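Local coordinates for protein putative beta-glucosidase (Bifidobacterium adolescentis, PDB 5WAB) that hydrolyses beta-glucosidic bonds as a glycoside hydrolase family 3 beta-glucosidase, and probably also releases terminal arabinopyranose from ginsenoside Rb2, at residues 113-118 with 509-514; 168-173 with 515-520; 503-508 with 529-534. All blocks are in the same frame, centred on the assembly; numbering follows the deposited sequence.

Interaction 1: 113-118 with 509-514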
loop_
_atom_site.group_PDB
_atom_site.type_symbol
_atom_site.label_atom_id
_atom_site.label_comp_id
_atom_site.label_asym_id
_atom_site.label_seq_id
_atom_site.Cartn_x
_atom_site.Cartn_y
_atom_site.Cartn_z
ATOM N N LYS A 113 3.432 0.204 -6.527
ATOM C CA LYS A 113 3.971 -1.065 -7.013
ATOM C C LYS A 113 3.992 -0.999 -8.536
ATOM O O LYS A 113 3.097 -1.488 -9.228
ATOM C CB LYS A 113 3.145 -2.231 -6.495
ATOM C CG LYS A 113 3.047 -2.225 -4.992
ATOM C CD LYS A 113 2.312 -3.418 -4.427
ATOM C CE LYS A 113 2.099 -3.193 -2.937
ATOM N NZ LYS A 113 1.458 -4.320 -2.210
ATOM N N ARG A 114 5.020 -0.324 -9.056
ATOM C CA ARG A 114 5.192 -0.209 -10.499
ATOM C C ARG A 114 5.335 -1.580 -11.137
ATOM O O ARG A 114 4.706 -1.872 -12.160
ATOM C CB ARG A 114 6.408 0.660 -10.808
ATOM C CG ARG A 114 6.910 0.577 -12.238
ATOM C CD ARG A 114 8.085 1.527 -12.417
ATOM N NE ARG A 114 8.540 1.629 -13.799
ATOM C CZ ARG A 114 9.693 1.137 -14.236
ATOM N NH1 ARG A 114 10.509 0.523 -13.393
ATOM N NH2 ARG A 114 10.036 1.266 -15.511
ATOM N N ASN A 115 6.156 -2.436 -10.532
ATOM C CA ASN A 115 6.396 -3.783 -11.006
ATOM C C ASN A 115 6.276 -4.739 -9.824
ATOM O O ASN A 115 6.881 -4.492 -8.765
ATOM C CB ASN A 115 7.774 -3.885 -11.653
ATOM C CG ASN A 115 8.028 -5.240 -12.261
ATOM O OD1 ASN A 115 8.102 -6.245 -11.558
ATOM N ND2 ASN A 115 8.164 -5.277 -13.579
ATOM N N PRO A 116 5.521 -5.834 -9.959
ATOM C CA PRO A 116 5.297 -6.726 -8.810
ATOM C C PRO A 116 6.554 -7.410 -8.310
ATOM O O PRO A 116 6.512 -8.013 -7.232
ATOM C CB PRO A 116 4.287 -7.747 -9.353
ATOM C CG PRO A 116 4.505 -7.743 -10.819
ATOM C CD PRO A 116 4.879 -6.337 -11.185
ATOM N N LEU A 117 7.658 -7.351 -9.055
ATOM C CA LEU A 117 8.924 -7.915 -8.604
ATOM C C LEU A 117 9.621 -7.049 -7.566
ATOM O O LEU A 117 10.648 -7.472 -7.024
ATOM C CB LEU A 117 9.867 -8.127 -9.789
ATOM C CG LEU A 117 9.471 -9.155 -10.846
ATOM C CD1 LEU A 117 10.529 -9.175 -11.933
ATOM C CD2 LEU A 117 9.287 -10.546 -10.240
ATOM N N GLY A 118 9.110 -5.851 -7.298
ATOM C CA GLY A 118 9.718 -4.962 -6.325
ATOM C C GLY A 118 9.867 -5.586 -4.952
ATOM O O GLY A 118 8.900 -6.102 -4.390
ATOM N N ILE A 509 10.328 -3.836 -19.659
ATOM C CA ILE A 509 11.342 -3.367 -20.593
ATOM C C ILE A 509 12.321 -2.426 -19.891
ATOM O O ILE A 509 13.524 -2.442 -20.169
ATOM C CB ILE A 509 10.645 -2.729 -21.811
ATOM C CG1 ILE A 509 11.615 -2.457 -22.952
ATOM C CG2 ILE A 509 9.876 -1.470 -21.427
ATOM C CD1 ILE A 509 10.898 -2.002 -24.197
ATOM N N ASN A 510 11.828 -1.604 -18.965
ATOM C CA ASN A 510 12.684 -0.704 -18.201
ATOM C C ASN A 510 12.742 -1.135 -16.741
ATOM O O ASN A 510 12.356 -0.374 -15.845
ATOM C CB ASN A 510 12.180 0.733 -18.283
ATOM C CG ASN A 510 12.336 1.331 -19.654
ATOM O OD1 ASN A 510 13.453 1.587 -20.104
ATOM N ND2 ASN A 510 11.216 1.588 -20.319
ATOM N N TRP A 511 13.225 -2.352 -16.495
ATOM C CA TRP A 511 13.304 -2.906 -15.157
ATOM C C TRP A 511 14.467 -3.888 -15.077
ATOM O O TRP A 511 14.524 -4.821 -15.893
ATOM C CB TRP A 511 11.995 -3.603 -14.782
ATOM C CG TRP A 511 12.015 -4.264 -13.449
ATOM C CD1 TRP A 511 12.479 -5.515 -13.167
ATOM C CD2 TRP A 511 11.539 -3.722 -12.209
ATOM N NE1 TRP A 511 12.329 -5.785 -11.830
ATOM C CE2 TRP A 511 11.756 -4.702 -11.218
ATOM C CE3 TRP A 511 10.953 -2.503 -11.839
ATOM C CZ2 TRP A 511 11.409 -4.504 -9.881
ATOM C CZ3 TRP A 511 10.608 -2.309 -10.506
ATOM C CH2 TRP A 511 10.835 -3.306 -9.546
ATOM N N PRO A 512 15.403 -3.714 -14.126
ATOM C CA PRO A 512 15.456 -2.660 -13.106
ATOM C C PRO A 512 16.303 -1.457 -13.497
ATOM O O PRO A 512 16.689 -0.675 -12.623
ATOM C CB PRO A 512 16.102 -3.374 -11.926
ATOM C CG PRO A 512 17.080 -4.292 -12.591
ATOM C CD PRO A 512 16.444 -4.733 -13.893
ATOM N N GLY A 513 16.600 -1.313 -14.781
ATOM C CA GLY A 513 17.444 -0.233 -15.243
ATOM C C GLY A 513 18.889 -0.663 -15.381
ATOM O O GLY A 513 19.251 -1.830 -15.206
ATOM N N GLU A 514 19.732 0.324 -15.682
ATOM C CA GLU A 514 21.131 0.073 -15.990
ATOM C C GLU A 514 21.931 1.349 -15.786
ATOM O O GLU A 514 21.411 2.453 -15.956
ATOM C CB GLU A 514 21.292 -0.414 -17.429
ATOM C CG GLU A 514 20.970 0.669 -18.433
ATOM C CD GLU A 514 20.715 0.123 -19.805
ATOM O OE1 GLU A 514 20.130 -0.976 -19.897
ATOM O OE2 GLU A 514 21.094 0.794 -20.787
#
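W511, R114 and N115 carry a buried contact between two loops of different domains. The W511 side chain from the loop before strand 517-519 lies against 113-118, the loop between strand 102-106 and helix 129-144. N115 sits over one face of the indole. Its CB is 3.5 Å from the centroid of the six-membered ring of W511, a CH-pi contact. The amide of N115 follows, stacked on the indole with the two planes 15° apart. N115 CG is anti to its own nitrogen (chi1 -175°), which brings the amide over the indole. N115 OD1 accepts from L117 N at 2.8 Å in an Asx turn. N115 ND2 is hydrogen-bonded to S507 OG, so both ends of the amide are held. N115 to G118 form a type I beta turn, closed by G118 N to N115 O at 3.0 Å. Residues 113-118 belong to the TIM-barrel-type N-terminal domain of family 3 enzymes, and 509-514 to the C-terminal domain, so the contact bridges the two. R114 reaches across as an extended chain. NH1 and NH2 both donate end-on to one backbone oxygen, N510 O, at 3.2 and 2.9 Å respectively. The NH2 bond is the shorter and straighter. That oxygen lies near the guanidinium plane. Both donors come from the same face of its carbonyl plane. NH1 of R114 also meets the indole edge, 3.4 Å from W511 CE3. NE of R114 forms a salt bridge with E522, and Y520 makes a cation-pi contact with the same side chain. L117 CD1 packs 3.8 Å from W511 NE1.

Interaction 2: 168-173 with 515-520; sequences SANISQ and EGHVDY
Strands 168-170 and 517-519 run parallel, their axes 4.8 Å apart, and pair S168 with H517, A169 with V518 and N170 with D519. The backbone bonds alternate between the strands: S168 N to G516 O, V518 N to S168 O, N170 N to V518 O and Y520 N to N170 O. A water extends the ladder, accepting from S172 N at 2.7 Å and donating to Y520 O. On the face with S168, N170, H517 and D519, the side chains are polar. N170 and D519 lie side by side, pointing the same way. N170 ND2 donates to D519 OD1 at 3.0 Å, nearly along the C-O axis of the acceptor. H517 ND1 donates to the same OD1 at 3.1 Å, from the opposite face of the carboxylate. These two bonds probably limit rotation of the D519 carboxylate. S168 OG donates to N170 OD1 at 2.7 Å, which holds the amide from its other end. On the other side Y520 packs alongside I171. I171 CG1 lies over one face of the Y520 ring, 3.8 Å from its centroid, in a CH-pi contact. A169 CB is 3.9 Å from Y520 CZ, and the hydroxyl of Y520 is hydrogen-bonded to N159 OD1. Strand 517-519 is the outermost strand of a small mixed sheet, added by the C-terminal domain to strands of the TIM-barrel-type N-terminal domain, so the sheet spans both domains.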
loop_
_atom_site.group_PDB
_atom_site.type_symbol
_atom_site.label_atom_id
_atom_site.label_comp_id
_atom_site.label_asym_id
_atom_site.label_seq_id
_atom_site.Cartn_x
_atom_site.Cartn_y
_atom_site.Cartn_z
ATOM N N SER A 168 18.754 6.601 -10.520
ATOM C CA SER A 168 17.903 7.746 -10.789
ATOM C C SER A 168 16.640 7.255 -11.481
ATOM O O SER A 168 16.699 6.753 -12.608
ATOM C CB SER A 168 18.635 8.766 -11.659
ATOM O OG SER A 168 17.748 9.759 -12.148
ATOM N N ALA A 169 15.504 7.405 -10.815
ATOM C CA ALA A 169 14.230 7.129 -11.461
ATOM C C ALA A 169 13.926 8.322 -12.353
ATOM O O ALA A 169 13.633 9.413 -11.858
ATOM C CB ALA A 169 13.129 6.896 -10.430
ATOM N N ASN A 170 14.028 8.120 -13.664
ATOM C CA ASN A 170 13.773 9.165 -14.649
ATOM C C ASN A 170 12.314 9.069 -15.077
ATOM O O ASN A 170 11.923 8.139 -15.795
ATOM C CB ASN A 170 14.731 9.036 -15.831
ATOM C CG ASN A 170 16.182 9.224 -15.423
ATOM O OD1 ASN A 170 16.477 9.964 -14.485
ATOM N ND2 ASN A 170 17.094 8.550 -16.118
ATOM N N ILE A 171 11.515 10.032 -14.633
ATOM C CA ILE A 171 10.062 9.971 -14.707
ATOM C C ILE A 171 9.546 11.265 -15.314
ATOM O O ILE A 171 10.046 12.349 -14.995
ATOM C CB ILE A 171 9.449 9.769 -13.304
ATOM C CG1 ILE A 171 10.180 8.658 -12.551
ATOM C CG2 ILE A 171 7.955 9.477 -13.403
ATOM C CD1 ILE A 171 9.706 8.488 -11.134
ATOM N N SER A 172 8.554 11.154 -16.192
ATOM C CA SER A 172 7.908 12.349 -16.718
ATOM C C SER A 172 7.077 13.021 -15.628
ATOM O O SER A 172 6.697 12.406 -14.628
ATOM C CB SER A 172 7.010 12.011 -17.902
ATOM O OG SER A 172 5.849 11.350 -17.449
ATOM N N GLN A 173 6.773 14.303 -15.850
ATOM C CA GLN A 173 5.980 15.052 -14.880
ATOM C C GLN A 173 4.576 14.477 -14.733
ATOM O O GLN A 173 4.087 14.319 -13.608
ATOM C CB GLN A 173 5.931 16.527 -15.268
ATOM C CG GLN A 173 7.250 17.222 -14.989
ATOM C CD GLN A 173 7.670 17.074 -13.536
ATOM O OE1 GLN A 173 8.727 16.518 -13.236
ATOM N NE2 GLN A 173 6.846 17.586 -12.625
ATOM N N GLU A 515 23.204 1.181 -15.427
ATOM C CA GLU A 515 24.166 2.283 -15.384
ATOM C C GLU A 515 23.634 3.458 -14.564
ATOM O O GLU A 515 23.706 4.619 -14.976
ATOM C CB GLU A 515 24.532 2.726 -16.803
ATOM C CG GLU A 515 25.244 1.656 -17.615
ATOM C CD GLU A 515 25.813 2.179 -18.928
ATOM O OE1 GLU A 515 25.147 2.996 -19.598
ATOM O OE2 GLU A 515 26.934 1.766 -19.290
ATOM N N GLY A 516 23.044 3.146 -13.413
ATOM C CA GLY A 516 22.614 4.164 -12.481
ATOM C C GLY A 516 21.292 4.835 -12.784
ATOM O O GLY A 516 20.965 5.829 -12.128
ATOM N N HIS A 517 20.519 4.351 -13.754
ATOM C CA HIS A 517 19.245 4.991 -14.042
ATOM C C HIS A 517 18.233 3.971 -14.536
ATOM O O HIS A 517 18.590 2.957 -15.135
ATOM C CB HIS A 517 19.394 6.113 -15.070
ATOM C CG HIS A 517 19.804 5.647 -16.431
ATOM N ND1 HIS A 517 18.896 5.386 -17.435
ATOM C CD2 HIS A 517 21.029 5.421 -16.964
ATOM C CE1 HIS A 517 19.543 5.008 -18.522
ATOM N NE2 HIS A 517 20.840 5.022 -18.264
ATOM N N VAL A 518 16.960 4.263 -14.277
ATOM C CA VAL A 518 15.841 3.469 -14.773
ATOM C C VAL A 518 14.772 4.435 -15.286
ATOM O O VAL A 518 14.301 5.304 -14.542
ATOM C CB VAL A 518 15.273 2.519 -13.698
ATOM C CG1 VAL A 518 14.974 3.255 -12.391
ATOM C CG2 VAL A 518 14.054 1.785 -14.214
ATOM N N ASP A 519 14.425 4.314 -16.567
ATOM C CA ASP A 519 13.524 5.244 -17.236
ATOM C C ASP A 519 12.098 4.705 -17.185
ATOM O O ASP A 519 11.820 3.620 -17.705
ATOM C CB ASP A 519 13.959 5.458 -18.683
ATOM C CG ASP A 519 15.400 5.903 -18.793
ATOM O OD1 ASP A 519 15.951 6.390 -17.780
ATOM O OD2 ASP A 519 15.981 5.774 -19.892
ATOM N N TYR A 520 11.195 5.445 -16.545
ATOM C CA TYR A 520 9.802 5.006 -16.440
ATOM C C TYR A 520 9.097 5.250 -17.778
ATOM O O TYR A 520 8.198 6.083 -17.916
ATOM C CB TYR A 520 9.104 5.725 -15.298
ATOM C CG TYR A 520 9.500 5.258 -13.911
ATOM C CD1 TYR A 520 10.692 4.568 -13.684
ATOM C CD2 TYR A 520 8.683 5.524 -12.822
ATOM C CE1 TYR A 520 11.041 4.151 -12.404
ATOM C CE2 TYR A 520 9.022 5.116 -11.552
ATOM C CZ TYR A 520 10.198 4.435 -11.345
ATOM O OH TYR A 520 10.508 4.045 -10.066
HETATM O O HOH W 1 7.809 8.741 -17.180
#

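Interaction 3: 503-508 with 529-534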
loop_
_atom_site.group_PDB
_atom_site.type_symbol
_atom_site.label_atom_id
_atom_site.label_comp_id
_atom_site.label_asym_id
_atom_site.label_seq_id
_atom_site.Cartn_x
_atom_site.Cartn_y
_atom_site.Cartn_z
ATOM N N ASN A 503 6.337 -10.595 -18.433
ATOM C CA ASN A 503 6.693 -9.918 -19.674
ATOM C C ASN A 503 5.517 -9.193 -20.310
ATOM O O ASN A 503 5.696 -8.564 -21.358
ATOM C CB ASN A 503 7.291 -10.915 -20.664
ATOM C CG ASN A 503 8.664 -11.384 -20.249
ATOM O OD1 ASN A 503 9.293 -10.785 -19.378
ATOM N ND2 ASN A 503 9.141 -12.452 -20.868
ATOM N N ASP A 504 4.323 -9.280 -19.727
ATOM C CA ASP A 504 3.214 -8.450 -20.173
ATOM C C ASP A 504 3.250 -7.062 -19.550
ATOM O O ASP A 504 2.657 -6.132 -20.107
ATOM C CB ASP A 504 1.881 -9.130 -19.853
ATOM C CG ASP A 504 1.731 -10.476 -20.541
ATOM O OD1 ASP A 504 2.354 -10.682 -21.605
ATOM O OD2 ASP A 504 0.993 -11.332 -20.008
ATOM N N ASP A 505 3.929 -6.913 -18.415
ATOM C CA ASP A 505 3.987 -5.633 -17.714
ATOM C C ASP A 505 4.733 -4.605 -18.554
ATOM O O ASP A 505 5.864 -4.866 -18.983
ATOM C CB ASP A 505 4.681 -5.798 -16.360
ATOM C CG ASP A 505 4.448 -4.617 -15.431
ATOM O OD1 ASP A 505 4.711 -3.465 -15.837
ATOM O OD2 ASP A 505 4.017 -4.852 -14.279
ATOM N N PRO A 506 4.152 -3.425 -18.792
ATOM C CA PRO A 506 4.811 -2.441 -19.662
ATOM C C PRO A 506 6.079 -1.856 -19.066
ATOM O O PRO A 506 6.810 -1.159 -19.784
ATOM C CB PRO A 506 3.737 -1.363 -19.840
ATOM C CG PRO A 506 2.917 -1.464 -18.609
ATOM C CD PRO A 506 2.873 -2.926 -18.263
ATOM N N SER A 507 6.363 -2.119 -17.789
ATOM C CA SER A 507 7.580 -1.658 -17.136
ATOM C C SER A 507 8.738 -2.642 -17.261
ATOM O O SER A 507 9.888 -2.260 -17.004
ATOM C CB SER A 507 7.320 -1.418 -15.651
ATOM O OG SER A 507 7.103 -2.656 -14.987
ATOM N N MET A 508 8.468 -3.893 -17.644
ATOM C CA MET A 508 9.518 -4.905 -17.628
ATOM C C MET A 508 10.649 -4.550 -18.583
ATOM O O MET A 508 11.807 -4.913 -18.349
ATOM C CB MET A 508 8.918 -6.263 -17.985
ATOM C CG MET A 508 9.812 -7.426 -17.672
ATOM S SD MET A 508 10.348 -7.386 -15.957
ATOM C CE MET A 508 11.271 -8.922 -15.892
ATOM N N ARG A 529 -3.865 0.109 -15.607
ATOM C CA ARG A 529 -3.993 1.250 -16.503
ATOM C C ARG A 529 -3.512 0.904 -17.905
ATOM O O ARG A 529 -4.065 1.402 -18.891
ATOM C CB ARG A 529 -3.208 2.436 -15.948
ATOM C CG ARG A 529 -3.886 3.128 -14.801
ATOM C CD ARG A 529 -2.961 4.142 -14.132
ATOM N NE ARG A 529 -3.709 5.089 -13.315
ATOM C CZ ARG A 529 -4.166 4.825 -12.095
ATOM N NH1 ARG A 529 -3.956 3.640 -11.540
ATOM N NH2 ARG A 529 -4.840 5.750 -11.430
ATOM N N TYR A 530 -2.497 0.049 -18.013
ATOM C CA TYR A 530 -2.048 -0.414 -19.319
ATOM C C TYR A 530 -2.904 -1.576 -19.816
ATOM O O TYR A 530 -3.309 -1.607 -20.984
ATOM C CB TYR A 530 -0.577 -0.833 -19.255
ATOM C CG TYR A 530 -0.113 -1.546 -20.500
ATOM C CD1 TYR A 530 0.244 -0.834 -21.635
ATOM C CD2 TYR A 530 -0.065 -2.934 -20.557
ATOM C CE1 TYR A 530 0.659 -1.479 -22.784
ATOM C CE2 TYR A 530 0.341 -3.588 -21.707
ATOM C CZ TYR A 530 0.702 -2.856 -22.813
ATOM O OH TYR A 530 1.111 -3.498 -23.955
ATOM N N TYR A 531 -3.170 -2.554 -18.941
ATOM C CA TYR A 531 -3.875 -3.761 -19.362
ATOM C C TYR A 531 -5.267 -3.436 -19.884
ATOM O O TYR A 531 -5.680 -3.945 -20.932
ATOM C CB TYR A 531 -3.967 -4.744 -18.194
ATOM C CG TYR A 531 -2.645 -5.336 -17.749
ATOM C CD1 TYR A 531 -1.802 -5.990 -18.645
ATOM C CD2 TYR A 531 -2.227 -5.212 -16.430
ATOM C CE1 TYR A 531 -0.588 -6.523 -18.224
ATOM C CE2 TYR A 531 -1.025 -5.731 -16.006
ATOM C CZ TYR A 531 -0.211 -6.385 -16.900
ATOM O OH TYR A 531 0.984 -6.891 -16.446
ATOM N N ASP A 532 -5.999 -2.576 -19.179
ATOM C CA ASP A 532 -7.373 -2.278 -19.562
ATOM C C ASP A 532 -7.455 -1.360 -20.773
ATOM O O ASP A 532 -8.514 -1.274 -21.399
ATOM C CB ASP A 532 -8.122 -1.666 -18.375
ATOM C CG ASP A 532 -8.158 -2.598 -17.162
ATOM O OD1 ASP A 532 -7.719 -3.767 -17.274
ATOM O OD2 ASP A 532 -8.619 -2.155 -16.091
ATOM N N THR A 533 -6.373 -0.673 -21.114
ATOM C CA THR A 533 -6.375 0.228 -22.257
ATOM C C THR A 533 -6.030 -0.475 -23.561
ATOM O O THR A 533 -6.574 -0.116 -24.614
ATOM C CB THR A 533 -5.390 1.371 -22.012
ATOM O OG1 THR A 533 -5.691 1.979 -20.751
ATOM C CG2 THR A 533 -5.477 2.413 -23.121
ATOM N N TYR A 534 -5.144 -1.474 -23.517
ATOM C CA TYR A 534 -4.684 -2.161 -24.716
ATOM C C TYR A 534 -5.241 -3.578 -24.823
ATOM O O TYR A 534 -4.694 -4.400 -25.565
ATOM C CB TYR A 534 -3.157 -2.168 -24.751
ATOM C CG TYR A 534 -2.599 -0.777 -24.904
ATOM C CD1 TYR A 534 -2.381 0.023 -23.794
ATOM C CD2 TYR A 534 -2.333 -0.245 -26.159
ATOM C CE1 TYR A 534 -1.895 1.306 -23.924
ATOM C CE2 TYR A 534 -1.842 1.038 -26.299
ATOM C CZ TYR A 534 -1.627 1.810 -25.178
ATOM O OH TYR A 534 -1.139 3.090 -25.306
#
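P506 and Y530 form the apolar centre of this contact. P506 CB lies over one face of the Y530 ring, offset to its rim, and the two side chains slide past each other in opposite directions. P506 CB is 4.0 Å from the centroid of the Y530 ring and 14° off its normal, a CH-pi contact. P506 CG packs 3.6 Å from Y530 CG, while P506 CD lies 3.7 Å from Y530 CD2. Y530 CG is anti to its backbone nitrogen (chi1 170°), which turns the ring out from helix 528-531 toward the loop. The second set of contacts is made by Y531. Its CE1 lies 3.9 Å from D504 CB, and its hydroxyl oxygen comes 3.5 Å from D505 CA. The polar bonds of D505 OD1 are local to its turn. It accepts from S507 N at 2.9 Å in an Asx turn, and from S507 OG at 2.7 Å. The backbone nitrogen comes near the carboxylate plane, the hydroxyl from well above it. A type I beta turn from D505 to M508 places P506 at its second position. These bonds, with M508 N to D505 O, probably hold the turn that carries P506. Beside the contact, R529 forms salt bridges with D128 and E601. Between the two segments the contact is apolar and van der Waals, so its fit probably depends on shape and on the Y530 face that meets P506.

From the N terminus, 113-118 comes first and 168-173 second, both in the TIM-barrel-type domain. The chain finishes the N-terminal domain, then enters the C-terminal one and reaches 503-508, 509-514 and 515-520, which are continuous, and goes on to 529-534. Interactions 1 and 2 close loops of about 390 and 340 residues that cross, since their segments alternate. Interaction 3 closes a short loop of 20 residues and crosses both. Interactions 1 and 2 join the two domains; interaction 3 stays within the C-terminal one. N510 packs on V518 and D519, linking interactions 1 and 2. P116 packs on D505, linking 1 and 3. Interactions 2 and 3 do not touch.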